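Local coordinates for protein FOKI restriction endonuclease (Planomicrobium okeanokoites, PDB 2FOK) that cleaves double-stranded DNA to the side of the short sequence it recognises, as a metal-dependent type IIS restriction endonuclease, at residues A311-L314 and E315-K319; K349-N353 and T354-I358. One frame throughout, in Å; residues are numbered along the deposited sequence.

Both interactions are local and lie within the D3 region of the chain. Interaction 1 is one run of helix 303-319. Interaction 2 is the end of helix 341-352 and the loop that leads to strand 358-361. Their centres are about 13 Å apart, and they touch through leucines and an isoleucine: Leu317 CD1 lies 3.8 Å from Ile358 CD1, and Leu314 CG lies 4.1 Å from Leu351 CD2. Both are mostly buried, but interaction 1 reaches the surface at Ile318. The chemistry follows the place. Interaction 1 repeats regular helical bonds and has a charged flank. Interaction 2 closes a helix with turn bonds and a water.

Interaction 1 of 2, residues A311-L314 and E315-K319; sequences ALIL and EILIK
The flat group here is the carboxylate of Glu315, and Leu312 CD2 lies over one of its faces. The methyl is displaced to the OE1 side, with Leu312 CD2 3.7 Å from Glu315 OE1. The two side chains run side by side in the same direction. Glu315 CG stands beside its own backbone N (chi1 -80°), and the extended chain beyond it carries the carboxylate back along the helix to Leu312. The other oxygen, OE2, forms a salt bridge with Arg379, which probably favours the charged form. All of this sits on helix 303-319. With helices 325-334 and 341-352 and strands 358-361 and 364-367, that helix makes an arrangement consistent with a winged helix-turn-helix, as expected for this family. The backbone is regular alpha helix. Glu315 N bonds to Ala311 O at 3.1 Å, and Ile316 N to Leu312 O at 3.2 Å. Ile318 N bonds to Leu314 O at 2.9 Å. One turn apart, Ile313 and Leu317 also lie alongside each other, with Ile313 CG2 4.1 Å from Leu317 CD1. Ile313 also packs on Ile328, and Leu312 on Leu332, both of helix 325-334. On another flank, Leu314 touches Val291 and Phe374. Its CD2 comes 4.3 Å from CG1 of Ile318, an exposed residue.

Interaction 2 of 2, residues K349-N353 and T354-I358; sequences KGLIN and TGIFI
Leu351 packs against both isoleucines that follow the helix end. Its CB meets Ile358 CD1 at 4.1 Å. CG then forks. CD2 reaches Ile356 CD1, also at 4.1 Å, and is also the methyl turned to Leu314 of helix 303-319. The Leu351 and Ile356 side chains cross at a slant. Ile352 makes its contact through CG1, which stands beside the backbone N (chi1 -66°) and lies 4.0 Å from Ile358 CB; its CD1 tip approaches the backbone O of Ile358. The chain can fold back this way because the helix ends in a Schellman motif. Gly355 has a positive phi of 123°, a value at which a side chain would press on the preceding carbonyl. Gly355 N bonds to Ile352 O at 3.2 Å, closing a type I turn. Leu351 O takes two N-H groups, a bond from Thr354 N and a weak one from Ile356 N. Ile352 CA also makes a nearly straight C-H contact with Ile356 O, at 3.4 Å. A water donates to both Ile352 O and Ile356 O, each at 2.7 Å, and so bridges the helix end to the departing loop. Outside the turn, Lys289 bonds to Gly355 O. Thr354 and Phe357 pack on helix 160-169, Ile356 and Ile358 on Leu367 of strand 364-367, and Leu351 and Ile358 on Leu314 and Leu317 of helix 303-319.

Interaction 1 of 2, residues A311-L314 and E315-K319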
loop_
_atom_site.group_PDB
_atom_site.type_symbol
_atom_site.label_atom_id
_atom_site.label_comp_id
_atom_site.label_asym_id
_atom_site.label_seq_id
_atom_site.Cartn_x
_atom_site.Cartn_y
_atom_site.Cartn_z
ATOM N N ALA A 311 13.780 -5.520 -10.968
ATOM C CA ALA A 311 14.462 -4.695 -11.970
ATOM C C ALA A 311 15.027 -5.559 -13.090
ATOM O O ALA A 311 14.898 -5.234 -14.273
ATOM C CB ALA A 311 15.589 -3.899 -11.318
ATOM N N LEU A 312 15.659 -6.658 -12.699
ATOM C CA LEU A 312 16.241 -7.588 -13.642
ATOM C C LEU A 312 15.187 -8.339 -14.465
ATOM O O LEU A 312 15.468 -8.775 -15.577
ATOM C CB LEU A 312 17.133 -8.575 -12.892
ATOM C CG LEU A 312 18.388 -7.908 -12.338
ATOM C CD1 LEU A 312 19.180 -8.882 -11.490
ATOM C CD2 LEU A 312 19.210 -7.383 -13.513
ATOM N N ILE A 313 13.982 -8.511 -13.928
ATOM C CA ILE A 313 12.957 -9.187 -14.704
ATOM C C ILE A 313 12.448 -8.216 -15.765
ATOM O O ILE A 313 12.139 -8.609 -16.886
ATOM C CB ILE A 313 11.765 -9.666 -13.840
ATOM C CG1 ILE A 313 12.237 -10.627 -12.744
ATOM C CG2 ILE A 313 10.782 -10.408 -14.713
ATOM C CD1 ILE A 313 11.248 -10.765 -11.575
ATOM N N LEU A 314 12.350 -6.944 -15.405
ATOM C CA LEU A 314 11.908 -5.923 -16.345
ATOM C C LEU A 314 12.868 -5.930 -17.542
ATOM O O LEU A 314 12.442 -5.946 -18.694
ATOM C CB LEU A 314 11.949 -4.541 -15.685
ATOM C CG LEU A 314 10.742 -3.600 -15.763
ATOM C CD1 LEU A 314 11.162 -2.211 -15.310
ATOM C CD2 LEU A 314 10.174 -3.560 -17.163
ATOM N N GLU A 315 14.166 -5.923 -17.244
ATOM C CA GLU A 315 15.215 -5.906 -18.259
ATOM C C GLU A 315 15.121 -7.054 -19.239
ATOM O O GLU A 315 15.240 -6.857 -20.452
ATOM C CB GLU A 315 16.585 -5.955 -17.599
ATOM C CG GLU A 315 17.072 -4.627 -17.068
ATOM C CD GLU A 315 18.520 -4.694 -16.643
ATOM O OE1 GLU A 315 19.141 -5.758 -16.858
ATOM O OE2 GLU A 315 19.030 -3.692 -16.097
ATOM N N ILE A 316 14.925 -8.258 -18.708
ATOM C CA ILE A 316 14.833 -9.448 -19.537
ATOM C C ILE A 316 13.681 -9.300 -20.504
ATOM O O ILE A 316 13.829 -9.538 -21.701
ATOM C CB ILE A 316 14.645 -10.712 -18.674
ATOM C CG1 ILE A 316 15.865 -10.900 -17.763
ATOM C CG2 ILE A 316 14.501 -11.927 -19.555
ATOM C CD1 ILE A 316 15.753 -12.067 -16.777
ATOM N N LEU A 317 12.533 -8.882 -19.989
ATOM C CA LEU A 317 11.350 -8.696 -20.826
ATOM C C LEU A 317 11.635 -7.648 -21.882
ATOM O O LEU A 317 11.207 -7.771 -23.030
ATOM C CB LEU A 317 10.158 -8.254 -19.976
ATOM C CG LEU A 317 9.543 -9.403 -19.185
ATOM C CD1 LEU A 317 8.843 -8.873 -17.953
ATOM C CD2 LEU A 317 8.576 -10.159 -20.092
ATOM N N ILE A 318 12.374 -6.619 -21.492
ATOM C CA ILE A 318 12.702 -5.552 -22.419
ATOM C C ILE A 318 13.531 -6.025 -23.610
ATOM O O ILE A 318 13.076 -5.957 -24.750
ATOM C CB ILE A 318 13.426 -4.395 -21.691
ATOM C CG1 ILE A 318 12.420 -3.674 -20.790
ATOM C CG2 ILE A 318 14.004 -3.407 -22.707
ATOM C CD1 ILE A 318 12.823 -2.289 -20.348
ATOM N N LYS A 319 14.735 -6.526 -23.359
ATOM C CA LYS A 319 15.578 -6.965 -24.466
ATOM C C LYS A 319 15.160 -8.279 -25.126
ATOM O O LYS A 319 15.855 -8.772 -26.013
ATOM C CB LYS A 319 17.046 -7.045 -24.015
ATOM C CG LYS A 319 17.400 -8.254 -23.164
ATOM C CD LYS A 319 17.796 -7.833 -21.749
ATOM C CE LYS A 319 19.127 -8.456 -21.317
ATOM N NZ LYS A 319 19.250 -8.556 -19.825
#

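Interaction 2 of 2, residues K349-N353 and T354-I358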
loop_
_atom_site.group_PDB
_atom_site.type_symbol
_atom_site.label_atom_id
_atom_site.label_comp_id
_atom_site.label_asym_id
_atom_site.label_seq_id
_atom_site.Cartn_x
_atom_site.Cartn_y
_atom_site.Cartn_z
ATOM N N LYS A 349 3.031 -9.553 -11.921
ATOM C CA LYS A 349 1.689 -9.020 -11.720
ATOM C C LYS A 349 1.803 -7.628 -11.129
ATOM O O LYS A 349 0.933 -6.778 -11.337
ATOM C CB LYS A 349 0.897 -9.909 -10.766
ATOM C CG LYS A 349 -0.390 -9.269 -10.280
ATOM C CD LYS A 349 -1.437 -10.302 -9.951
ATOM C CE LYS A 349 -1.127 -10.994 -8.645
ATOM N NZ LYS A 349 -0.396 -10.121 -7.691
ATOM N N GLY A 350 2.882 -7.406 -10.382
ATOM C CA GLY A 350 3.118 -6.110 -9.772
ATOM C C GLY A 350 3.562 -5.112 -10.824
ATOM O O GLY A 350 3.170 -3.949 -10.777
ATOM N N LEU A 351 4.387 -5.559 -11.774
ATOM C CA LEU A 351 4.848 -4.668 -12.836
ATOM C C LEU A 351 3.622 -4.209 -13.620
ATOM O O LEU A 351 3.432 -3.019 -13.884
ATOM C CB LEU A 351 5.833 -5.397 -13.751
ATOM C CG LEU A 351 7.209 -5.622 -13.115
ATOM C CD1 LEU A 351 8.055 -6.513 -13.993
ATOM C CD2 LEU A 351 7.898 -4.277 -12.905
ATOM N N ILE A 352 2.780 -5.173 -13.968
ATOM C CA ILE A 352 1.548 -4.906 -14.688
ATOM C C ILE A 352 0.695 -3.953 -13.840
ATOM O O ILE A 352 0.180 -2.954 -14.341
ATOM C CB ILE A 352 0.785 -6.243 -14.947
ATOM C CG1 ILE A 352 1.603 -7.118 -15.913
ATOM C CG2 ILE A 352 -0.617 -5.973 -15.505
ATOM C CD1 ILE A 352 1.010 -8.498 -16.179
ATOM N N ASN A 353 0.588 -4.258 -12.549
ATOM C CA ASN A 353 -0.205 -3.463 -11.616
ATOM C C ASN A 353 0.301 -2.039 -11.338
ATOM O O ASN A 353 -0.357 -1.260 -10.635
ATOM C CB ASN A 353 -0.344 -4.216 -10.290
ATOM C CG ASN A 353 -1.525 -5.178 -10.281
ATOM O OD1 ASN A 353 -2.217 -5.356 -11.287
ATOM N ND2 ASN A 353 -1.762 -5.800 -9.135
ATOM N N THR A 354 1.462 -1.683 -11.874
ATOM C CA THR A 354 1.958 -0.335 -11.646
ATOM C C THR A 354 1.937 0.531 -12.908
ATOM O O THR A 354 2.317 1.698 -12.866
ATOM C CB THR A 354 3.374 -0.353 -10.985
ATOM O OG1 THR A 354 4.056 0.884 -11.242
ATOM C CG2 THR A 354 4.184 -1.495 -11.494
ATOM N N GLY A 355 1.477 -0.035 -14.026
ATOM C CA GLY A 355 1.380 0.746 -15.250
ATOM C C GLY A 355 2.102 0.280 -16.506
ATOM O O GLY A 355 1.964 0.909 -17.560
ATOM N N ILE A 356 2.863 -0.804 -16.407
ATOM C CA ILE A 356 3.606 -1.331 -17.544
ATOM C C ILE A 356 2.789 -2.428 -18.230
ATOM O O ILE A 356 2.202 -3.277 -17.562
ATOM C CB ILE A 356 4.975 -1.892 -17.079
ATOM C CG1 ILE A 356 5.753 -0.795 -16.337
ATOM C CG2 ILE A 356 5.790 -2.387 -18.280
ATOM C CD1 ILE A 356 6.222 -1.197 -14.954
ATOM N N PHE A 357 2.750 -2.405 -19.564
ATOM C CA PHE A 357 1.973 -3.387 -20.319
ATOM C C PHE A 357 2.734 -4.649 -20.715
ATOM O O PHE A 357 3.629 -4.606 -21.554
ATOM C CB PHE A 357 1.405 -2.749 -21.589
ATOM C CG PHE A 357 0.532 -1.559 -21.330
ATOM C CD1 PHE A 357 -0.726 -1.714 -20.760
ATOM C CD2 PHE A 357 0.972 -0.280 -21.648
ATOM C CE1 PHE A 357 -1.536 -0.603 -20.508
ATOM C CE2 PHE A 357 0.167 0.836 -21.402
ATOM C CZ PHE A 357 -1.087 0.671 -20.830
ATOM N N ILE A 358 2.355 -5.771 -20.113
ATOM C CA ILE A 358 2.969 -7.061 -20.408
ATOM C C ILE A 358 1.855 -8.047 -20.732
ATOM O O ILE A 358 1.135 -8.497 -19.841
ATOM C CB ILE A 358 3.783 -7.602 -19.206
ATOM C CG1 ILE A 358 4.870 -6.596 -18.832
ATOM C CG2 ILE A 358 4.397 -8.955 -19.552
ATOM C CD1 ILE A 358 5.641 -6.954 -17.572
HETATM O O HOH W 1 -0.406 -2.752 -17.016
#